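Local structure of isocitrate dehydrogenase [NAD] subunit 1 (Saccharomyces cerevisiae, 3BLX) at residues T88-K99 / R129-S137; M154-I162 / G190-I198. The protein belongs to an allosteric mitochondrial enzyme that oxidatively decarboxylates isocitrate to 2-oxoglutarate and carbon dioxide in the citric acid cycle, reducing NAD+ to NADH, and also binds RNA. All blocks are in the same frame, centred on the assembly; numbering follows the deposited sequence.

Contact 1. Residues T88-K99 / R129-S137; sequences TGHGSLNVALRK and RENTEGEFS
Arg98 reaches from helix 92-99 onto Asn131 and Phe136, and its side chain is at the centre of this buried contact. CB and CG pass beside the backbone O of Asn131. CD touches both that oxygen and the Phe136 CB. The chain then bends at chi3 (-42°), which brings the guanidinium over the Phe136 ring. Arg98 NE donates to Asn131 O at 2.8 Å, and Arg98 NH2 donates to Asn131 OD1 at 2.9 Å in a nearly straight bond (171°). This is a side-on grip with one nitrogen to each oxygen. Arg98 NH1 and Arg98 NH2 turn back to Gly89 O, each at 2.9 Å, close to the guanidinium plane. The flat group stacks on Phe136 with centres 3.8 Å apart and planes 6° apart, a cation-pi contact. Asn94 O lies over its other face. The bonds and the stack together fix its rotation. Beside it, Lys99 NZ bonds to Phe136 O at 2.9 Å. The His90 ring meets Phe136 obliquely and has the Glu135 OE2 near its edge. A leucine in place of Arg98 would probably leave Gly89 O and both Asn131 oxygens without these donors and the Phe136 ring without its cation. Arg98 and Arg129 are both assigned to substrate binding by similarity, consistent with the anion-binding pocket of the isocitrate/isopropylmalate dehydrogenase family.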
loop_
_atom_site.group_PDB
_atom_site.type_symbol
_atom_site.label_atom_id
_atom_site.label_comp_id
_atom_site.label_asym_id
_atom_site.label_seq_id
_atom_site.Cartn_x
_atom_site.Cartn_y
_atom_site.Cartn_z
ATOM N N THR E 88 20.915 -8.199 -26.421
ATOM C CA THR E 88 20.657 -6.760 -26.441
ATOM C C THR E 88 19.877 -6.257 -25.213
ATOM O O THR E 88 19.808 -5.047 -24.965
ATOM C CB THR E 88 19.948 -6.324 -27.753
ATOM O OG1 THR E 88 18.772 -7.113 -27.951
ATOM C CG2 THR E 88 20.866 -6.519 -28.945
ATOM N N GLY E 89 19.305 -7.186 -24.447
ATOM C CA GLY E 89 18.562 -6.849 -23.243
ATOM C C GLY E 89 17.057 -6.906 -23.420
ATOM O O GLY E 89 16.306 -6.472 -22.556
ATOM N N HIS E 90 16.611 -7.432 -24.550
ATOM C CA HIS E 90 15.194 -7.603 -24.791
ATOM C C HIS E 90 14.829 -9.085 -24.691
ATOM O O HIS E 90 15.596 -9.893 -24.155
ATOM C CB HIS E 90 14.803 -7.015 -26.140
ATOM C CG HIS E 90 15.101 -5.543 -26.277
ATOM N ND1 HIS E 90 16.255 -5.065 -26.872
ATOM C CD2 HIS E 90 14.385 -4.446 -25.919
ATOM C CE1 HIS E 90 16.242 -3.742 -26.866
ATOM N NE2 HIS E 90 15.117 -3.340 -26.299
ATOM N N GLY E 91 13.661 -9.463 -25.189
ATOM C CA GLY E 91 13.249 -10.850 -25.030
ATOM C C GLY E 91 12.645 -11.091 -23.657
ATOM O O GLY E 91 13.068 -10.487 -22.674
ATOM N N SER E 92 11.675 -12.000 -23.594
ATOM C CA SER E 92 10.749 -12.086 -22.476
ATOM C C SER E 92 11.373 -12.061 -21.086
ATOM O O SER E 92 10.840 -11.412 -20.181
ATOM C CB SER E 92 9.841 -13.304 -22.643
ATOM O OG SER E 92 8.783 -13.023 -23.541
ATOM N N LEU E 93 12.497 -12.752 -20.928
ATOM C CA LEU E 93 13.125 -12.882 -19.625
ATOM C C LEU E 93 13.619 -11.550 -19.118
ATOM O O LEU E 93 13.310 -11.156 -17.987
ATOM C CB LEU E 93 14.296 -13.868 -19.675
ATOM C CG LEU E 93 14.488 -14.793 -18.471
ATOM C CD1 LEU E 93 15.959 -14.896 -18.158
ATOM C CD2 LEU E 93 13.683 -14.352 -17.219
ATOM N N ASN E 94 14.388 -10.869 -19.958
ATOM C CA ASN E 94 14.944 -9.574 -19.607
ATOM C C ASN E 94 13.875 -8.506 -19.344
ATOM O O ASN E 94 14.061 -7.639 -18.501
ATOM C CB ASN E 94 15.911 -9.098 -20.678
ATOM C CG ASN E 94 17.193 -9.888 -20.706
ATOM O OD1 ASN E 94 17.786 -10.183 -19.675
ATOM N ND2 ASN E 94 17.635 -10.224 -21.896
ATOM N N VAL E 95 12.756 -8.545 -20.051
ATOM C CA VAL E 95 11.790 -7.520 -19.804
ATOM C C VAL E 95 11.077 -7.859 -18.511
ATOM O O VAL E 95 10.763 -6.974 -17.723
ATOM C CB VAL E 95 10.812 -7.209 -21.016
ATOM C CG1 VAL E 95 11.407 -7.597 -22.327
ATOM C CG2 VAL E 95 9.466 -7.845 -20.836
ATOM N N ALA E 96 10.858 -9.146 -18.266
ATOM C CA ALA E 96 10.243 -9.561 -17.009
ATOM C C ALA E 96 11.072 -9.126 -15.798
ATOM O O ALA E 96 10.534 -8.599 -14.831
ATOM C CB ALA E 96 10.016 -11.034 -17.009
ATOM N N LEU E 97 12.379 -9.339 -15.867
ATOM C CA LEU E 97 13.283 -8.936 -14.801
ATOM C C LEU E 97 13.257 -7.437 -14.602
ATOM O O LEU E 97 13.424 -6.935 -13.505
ATOM C CB LEU E 97 14.721 -9.371 -15.102
ATOM C CG LEU E 97 15.170 -10.749 -14.605
ATOM C CD1 LEU E 97 14.025 -11.691 -14.469
ATOM C CD2 LEU E 97 16.201 -11.303 -15.551
ATOM N N ARG E 98 13.037 -6.710 -15.674
ATOM C CA ARG E 98 13.078 -5.267 -15.594
ATOM C C ARG E 98 11.702 -4.675 -15.199
ATOM O O ARG E 98 11.629 -3.765 -14.391
ATOM C CB ARG E 98 13.659 -4.721 -16.902
ATOM C CG ARG E 98 12.943 -3.559 -17.492
ATOM C CD ARG E 98 13.273 -3.380 -18.955
ATOM N NE ARG E 98 14.691 -3.582 -19.228
ATOM C CZ ARG E 98 15.148 -4.379 -20.189
ATOM N NH1 ARG E 98 14.305 -5.024 -20.982
ATOM N NH2 ARG E 98 16.450 -4.520 -20.362
ATOM N N LYS E 99 10.615 -5.216 -15.739
ATOM C CA LYS E 99 9.266 -4.714 -15.414
ATOM C C LYS E 99 8.712 -5.256 -14.102
ATOM O O LYS E 99 8.108 -4.514 -13.354
ATOM C CB LYS E 99 8.228 -5.018 -16.513
ATOM C CG LYS E 99 8.623 -4.687 -17.943
ATOM C CD LYS E 99 8.623 -3.217 -18.261
ATOM C CE LYS E 99 8.923 -2.975 -19.755
ATOM N NZ LYS E 99 9.430 -1.595 -20.023
ATOM N N ARG E 129 25.059 0.741 -16.446
ATOM C CA ARG E 129 24.033 1.297 -17.316
ATOM C C ARG E 129 22.600 1.189 -16.750
ATOM O O ARG E 129 22.255 0.217 -16.085
ATOM C CB ARG E 129 24.155 0.731 -18.734
ATOM C CG ARG E 129 23.397 -0.528 -18.983
ATOM C CD ARG E 129 22.928 -0.578 -20.416
ATOM N NE ARG E 129 21.968 -1.658 -20.599
ATOM C CZ ARG E 129 22.326 -2.914 -20.845
ATOM N NH1 ARG E 129 23.619 -3.219 -20.942
ATOM N NH2 ARG E 129 21.402 -3.862 -20.996
ATOM N N GLU E 130 21.796 2.218 -17.000
ATOM C CA GLU E 130 20.424 2.278 -16.560
ATOM C C GLU E 130 19.607 1.274 -17.353
ATOM O O GLU E 130 19.740 1.208 -18.560
ATOM C CB GLU E 130 19.869 3.693 -16.777
ATOM C CG GLU E 130 18.725 4.078 -15.836
ATOM C CD GLU E 130 17.410 3.330 -16.112
ATOM O OE1 GLU E 130 17.031 3.192 -17.306
ATOM O OE2 GLU E 130 16.759 2.886 -15.125
ATOM N N ASN E 131 18.745 0.516 -16.670
ATOM C CA ASN E 131 18.095 -0.637 -17.294
ATOM C C ASN E 131 16.541 -0.638 -17.335
ATOM O O ASN E 131 15.926 -1.669 -17.622
ATOM C CB ASN E 131 18.639 -1.935 -16.643
ATOM C CG ASN E 131 18.171 -3.203 -17.351
ATOM O OD1 ASN E 131 18.347 -3.377 -18.568
ATOM N ND2 ASN E 131 17.571 -4.102 -16.586
ATOM N N THR E 132 15.891 0.492 -17.084
ATOM C CA THR E 132 14.430 0.454 -17.056
ATOM C C THR E 132 13.729 1.462 -17.965
ATOM O O THR E 132 12.510 1.422 -18.109
ATOM C CB THR E 132 13.863 0.587 -15.612
ATOM O OG1 THR E 132 14.340 1.791 -15.000
ATOM C CG2 THR E 132 14.276 -0.579 -14.762
ATOM N N GLU E 133 14.516 2.323 -18.598
ATOM C CA GLU E 133 14.007 3.502 -19.287
ATOM C C GLU E 133 14.713 3.645 -20.630
ATOM O O GLU E 133 15.473 2.777 -21.012
ATOM C CB GLU E 133 14.385 4.709 -18.456
ATOM C CG GLU E 133 13.353 5.709 -18.309
ATOM C CD GLU E 133 13.736 6.708 -17.232
ATOM O OE1 GLU E 133 12.839 7.054 -16.430
ATOM O OE2 GLU E 133 14.934 7.121 -17.169
ATOM N N GLY E 134 14.500 4.766 -21.314
ATOM C CA GLY E 134 15.101 4.997 -22.610
ATOM C C GLY E 134 14.729 3.909 -23.598
ATOM O O GLY E 134 13.552 3.704 -23.909
ATOM N N GLU E 135 15.752 3.212 -24.073
ATOM C CA GLU E 135 15.598 2.105 -25.010
ATOM C C GLU E 135 14.583 1.060 -24.530
ATOM O O GLU E 135 13.837 0.494 -25.323
ATOM C CB GLU E 135 16.965 1.450 -25.265
ATOM C CG GLU E 135 16.959 0.385 -26.350
ATOM C CD GLU E 135 18.352 0.040 -26.875
ATOM O OE1 GLU E 135 19.220 0.942 -26.955
ATOM O OE2 GLU E 135 18.562 -1.144 -27.231
ATOM N N PHE E 136 14.528 0.834 -23.222
ATOM C CA PHE E 136 13.746 -0.256 -22.661
ATOM C C PHE E 136 12.303 0.061 -22.254
ATOM O O PHE E 136 11.624 -0.813 -21.706
ATOM C CB PHE E 136 14.472 -0.854 -21.469
ATOM C CG PHE E 136 15.839 -1.331 -21.797
ATOM C CD1 PHE E 136 16.938 -0.801 -21.150
ATOM C CD2 PHE E 136 16.036 -2.308 -22.776
ATOM C CE1 PHE E 136 18.216 -1.254 -21.474
ATOM C CE2 PHE E 136 17.304 -2.747 -23.101
ATOM C CZ PHE E 136 18.392 -2.233 -22.452
ATOM N N SER E 137 11.827 1.278 -22.526
ATOM C CA SER E 137 10.447 1.655 -22.194
ATOM C C SER E 137 9.794 2.561 -23.249
ATOM O O SER E 137 8.821 3.271 -22.983
ATOM C CB SER E 137 10.378 2.332 -20.813
ATOM O OG SER E 137 10.846 3.679 -20.854
#

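Contact 2. Residues M154-I162 / G190-I198; sequences MTRPKTERI and GDGLFRNII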
loop_
_atom_site.group_PDB
_atom_site.type_symbol
_atom_site.label_atom_id
_atom_site.label_comp_id
_atom_site.label_asym_id
_atom_site.label_seq_id
_atom_site.Cartn_x
_atom_site.Cartn_y
_atom_site.Cartn_z
ATOM N N MET E 154 12.980 9.881 -20.301
ATOM C CA MET E 154 14.087 9.949 -19.369
ATOM C C MET E 154 13.491 10.689 -18.187
ATOM O O MET E 154 12.962 11.787 -18.354
ATOM C CB MET E 154 15.216 10.791 -19.976
ATOM C CG MET E 154 16.312 11.247 -19.004
ATOM S SD MET E 154 17.764 10.175 -19.063
ATOM C CE MET E 154 17.939 9.865 -20.839
ATOM N N THR E 155 13.541 10.103 -16.999
ATOM C CA THR E 155 12.884 10.737 -15.856
ATOM C C THR E 155 13.843 10.911 -14.702
ATOM O O THR E 155 14.764 10.134 -14.531
ATOM C CB THR E 155 11.652 9.950 -15.351
ATOM O OG1 THR E 155 12.054 8.937 -14.413
ATOM C CG2 THR E 155 10.874 9.325 -16.501
ATOM N N ARG E 156 13.598 11.911 -13.878
ATOM C CA ARG E 156 14.553 12.251 -12.844
ATOM C C ARG E 156 14.644 11.192 -11.729
ATOM O O ARG E 156 15.735 10.872 -11.254
ATOM C CB ARG E 156 14.319 13.686 -12.305
ATOM C CG ARG E 156 13.662 13.798 -10.948
ATOM C CD ARG E 156 13.645 15.255 -10.450
ATOM N NE ARG E 156 14.984 15.846 -10.382
ATOM C CZ ARG E 156 15.434 16.792 -11.214
ATOM N NH1 ARG E 156 14.639 17.291 -12.188
ATOM N NH2 ARG E 156 16.684 17.251 -11.071
ATOM N N PRO E 157 13.512 10.611 -11.321
ATOM C CA PRO E 157 13.664 9.573 -10.288
ATOM C C PRO E 157 14.483 8.374 -10.775
ATOM O O PRO E 157 15.329 7.885 -10.027
ATOM C CB PRO E 157 12.219 9.139 -9.989
ATOM C CG PRO E 157 11.364 10.265 -10.505
ATOM C CD PRO E 157 12.100 10.830 -11.685
ATOM N N LYS E 158 14.246 7.905 -11.997
ATOM C CA LYS E 158 15.061 6.810 -12.504
ATOM C C LYS E 158 16.526 7.231 -12.606
ATOM O O LYS E 158 17.419 6.445 -12.283
ATOM C CB LYS E 158 14.555 6.270 -13.841
ATOM C CG LYS E 158 13.704 5.033 -13.726
ATOM C CD LYS E 158 12.239 5.345 -13.501
ATOM C CE LYS E 158 11.377 4.093 -13.697
ATOM N NZ LYS E 158 11.425 3.572 -15.104
ATOM N N THR E 159 16.798 8.466 -13.018
ATOM C CA THR E 159 18.208 8.833 -13.136
ATOM C C THR E 159 18.898 9.132 -11.806
ATOM O O THR E 159 20.111 8.991 -11.676
ATOM C CB THR E 159 18.535 9.839 -14.301
ATOM O OG1 THR E 159 19.309 10.926 -13.802
ATOM C CG2 THR E 159 17.326 10.356 -14.908
ATOM N N GLU E 160 18.116 9.505 -10.807
ATOM C CA GLU E 160 18.647 9.645 -9.454
ATOM C C GLU E 160 19.089 8.299 -8.866
ATOM O O GLU E 160 20.183 8.201 -8.299
ATOM C CB GLU E 160 17.629 10.333 -8.546
ATOM C CG GLU E 160 17.551 11.864 -8.753
ATOM C CD GLU E 160 16.519 12.541 -7.825
ATOM O OE1 GLU E 160 15.969 11.853 -6.924
ATOM O OE2 GLU E 160 16.257 13.756 -8.006
ATOM N N ARG E 161 18.241 7.274 -8.991
ATOM C CA ARG E 161 18.599 5.914 -8.577
ATOM C C ARG E 161 19.926 5.488 -9.186
ATOM O O ARG E 161 20.821 4.982 -8.484
ATOM C CB ARG E 161 17.583 4.904 -9.070
ATOM C CG ARG E 161 16.659 4.429 -8.074
ATOM C CD ARG E 161 16.016 3.114 -8.517
ATOM N NE ARG E 161 15.547 3.075 -9.908
ATOM C CZ ARG E 161 14.527 2.311 -10.288
ATOM N NH1 ARG E 161 13.887 1.610 -9.367
ATOM N NH2 ARG E 161 14.120 2.269 -11.548
ATOM N N ILE E 162 20.043 5.653 -10.506
ATOM C CA ILE E 162 21.201 5.090 -11.169
ATOM C C ILE E 162 22.448 5.872 -10.749
ATOM O O ILE E 162 23.523 5.309 -10.593
ATOM C CB ILE E 162 21.033 4.949 -12.708
ATOM C CG1 ILE E 162 21.978 3.862 -13.210
ATOM C CG2 ILE E 162 21.301 6.255 -13.430
ATOM C CD1 ILE E 162 21.800 2.546 -12.470
ATOM N N GLY E 190 16.821 16.029 -22.406
ATOM C CA GLY E 190 16.846 14.692 -21.833
ATOM C C GLY E 190 18.203 14.257 -21.313
ATOM O O GLY E 190 18.331 13.817 -20.163
ATOM N N ASP E 191 19.225 14.363 -22.156
ATOM C CA ASP E 191 20.567 13.967 -21.746
ATOM C C ASP E 191 21.219 15.087 -20.932
ATOM O O ASP E 191 22.181 14.854 -20.204
ATOM C CB ASP E 191 21.423 13.525 -22.946
ATOM C CG ASP E 191 21.110 12.087 -23.401
ATOM O OD1 ASP E 191 19.965 11.602 -23.185
ATOM O OD2 ASP E 191 22.010 11.439 -23.983
ATOM N N GLY E 192 20.673 16.297 -21.040
ATOM C CA GLY E 192 21.051 17.382 -20.149
ATOM C C GLY E 192 20.640 17.058 -18.721
ATOM O O GLY E 192 21.425 17.181 -17.780
ATOM N N LEU E 193 19.395 16.621 -18.562
ATOM C CA LEU E 193 18.888 16.153 -17.274
ATOM C C LEU E 193 19.795 15.099 -16.645
ATOM O O LEU E 193 20.143 15.167 -15.460
ATOM C CB LEU E 193 17.508 15.552 -17.478
ATOM C CG LEU E 193 16.718 15.098 -16.254
ATOM C CD1 LEU E 193 16.375 16.293 -15.407
ATOM C CD2 LEU E 193 15.448 14.382 -16.673
ATOM N N PHE E 194 20.166 14.119 -17.464
ATOM C CA PHE E 194 21.062 13.050 -17.044
ATOM C C PHE E 194 22.433 13.536 -16.526
ATOM O O PHE E 194 22.817 13.225 -15.394
ATOM C CB PHE E 194 21.270 12.065 -18.189
ATOM C CG PHE E 194 21.933 10.792 -17.757
ATOM C CD1 PHE E 194 21.175 9.735 -17.235
ATOM C CD2 PHE E 194 23.315 10.655 -17.848
ATOM C CE1 PHE E 194 21.787 8.564 -16.817
ATOM C CE2 PHE E 194 23.937 9.478 -17.427
ATOM C CZ PHE E 194 23.175 8.434 -16.905
ATOM N N ARG E 195 23.172 14.270 -17.361
ATOM C CA ARG E 195 24.442 14.880 -16.964
ATOM C C ARG E 195 24.323 15.744 -15.717
ATOM O O ARG E 195 25.180 15.683 -14.832
ATOM C CB ARG E 195 24.980 15.755 -18.096
ATOM C CG ARG E 195 26.171 16.607 -17.707
ATOM C CD ARG E 195 26.362 17.763 -18.681
ATOM N NE ARG E 195 25.231 18.690 -18.631
ATOM C CZ ARG E 195 24.810 19.432 -19.663
ATOM N NH1 ARG E 195 25.431 19.362 -20.846
ATOM N NH2 ARG E 195 23.754 20.240 -19.516
ATOM N N ASN E 196 23.271 16.557 -15.645
ATOM C CA ASN E 196 23.095 17.443 -14.492
ATOM C C ASN E 196 22.840 16.693 -13.211
ATOM O O ASN E 196 23.521 16.943 -12.213
ATOM C CB ASN E 196 21.966 18.431 -14.725
ATOM C CG ASN E 196 22.318 19.439 -15.779
ATOM O OD1 ASN E 196 23.511 19.632 -16.100
ATOM N ND2 ASN E 196 21.293 20.074 -16.355
ATOM N N ILE E 197 21.869 15.775 -13.235
ATOM C CA ILE E 197 21.549 15.021 -12.043
ATOM C C ILE E 197 22.766 14.261 -11.523
ATOM O O ILE E 197 22.992 14.222 -10.314
ATOM C CB ILE E 197 20.386 14.069 -12.264
ATOM C CG1 ILE E 197 19.102 14.872 -12.457
ATOM C CG2 ILE E 197 20.267 13.116 -11.082
ATOM C CD1 ILE E 197 17.897 14.041 -12.965
ATOM N N ILE E 198 23.560 13.677 -12.426
ATOM C CA ILE E 198 24.694 12.882 -11.974
ATOM C C ILE E 198 25.705 13.802 -11.307
ATOM O O ILE E 198 26.187 13.512 -10.222
ATOM C CB ILE E 198 25.406 12.104 -13.106
ATOM C CG1 ILE E 198 24.437 11.197 -13.877
ATOM C CG2 ILE E 198 26.546 11.259 -12.526
ATOM C CD1 ILE E 198 24.059 9.976 -13.130
#
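Met154, at the end of strand 147-155, lies across the first turns of helix 190-205. Its CG packs on Gly190 O at 3.5 Å and on the Leu193 CD2 at 4.0 Å. CG stands anti to the backbone N (chi1 166°), and bends at chi2 and chi3 carry the methyl to Asp191, where Met154 CE is 3.6 Å from Asp191 OD1. Met154 SD comes to Phe194 CD1 at 3.9 Å, an oblique Met-aromatic contact.

Farther along, Thr159 faces the same helix. Its CB touches the Phe194 CD1, and its OG1 sits beside the CD1 of Ile197 at 3.5 Å. Ile197 touches Arg156, Thr159 and Glu160. Its CD1 meets the Arg156 CB and lies over one face of the Arg156 guanidinium, while its CG2 meets the Glu160 CG at 3.8 Å. Ile162 CG2 closes the row against the Phe194 CE1. No hydrogen bond crosses between the two segments.

The next shell surrounds these groups. Arg156 NE makes a weak bond, part of a salt bridge, to Glu160 OE2 at 3.4 Å, and that oxygen lies at the guanidinium edge. Thr155 is the N-cap of helix 156-172, with a weak capping bond from Lys158 N; its OG1 also hydrogen-bonds to Glu133 OE1. Asp191 OD2 accepts from Lys183 N and also bonds to Tyr239 OH. Met154 and Thr155 pair antiparallel with a strand of subunit 2, so the sheet runs on into that chain.

The helix segments cross at -41° with axes 9.5 Å apart. Helix 190-205 is the crossover of a right-handed beta-alpha-beta unit between parallel strands 177-182 and 210-215. Helix 156-172 packs beside it, as neighbouring helices do in an alpha/beta fold.

Overall arrangement
The centres of contacts 1 and 2 lie about 17 Å apart, but the two touch directly. Glu133 OE1 of contact 1 comes within 2.9 Å of Thr155 OG1 of contact 2, a probable hydrogen bond at the cap of helix 156-172. Lys158 and Arg161 of that helix also pack on Thr132. Contact 1 holds the probable substrate arginines, Arg98 and Arg129. Contact 2 adjoins Lys183, critical for catalysis by similarity: the Asp191 side chain is about 3 Å from that of Lys183, while the side chain of Glu135 in contact 1 is about 12 Å from that of Lys183. Both contacts also reach subunit 2, which places them along the subunit interface.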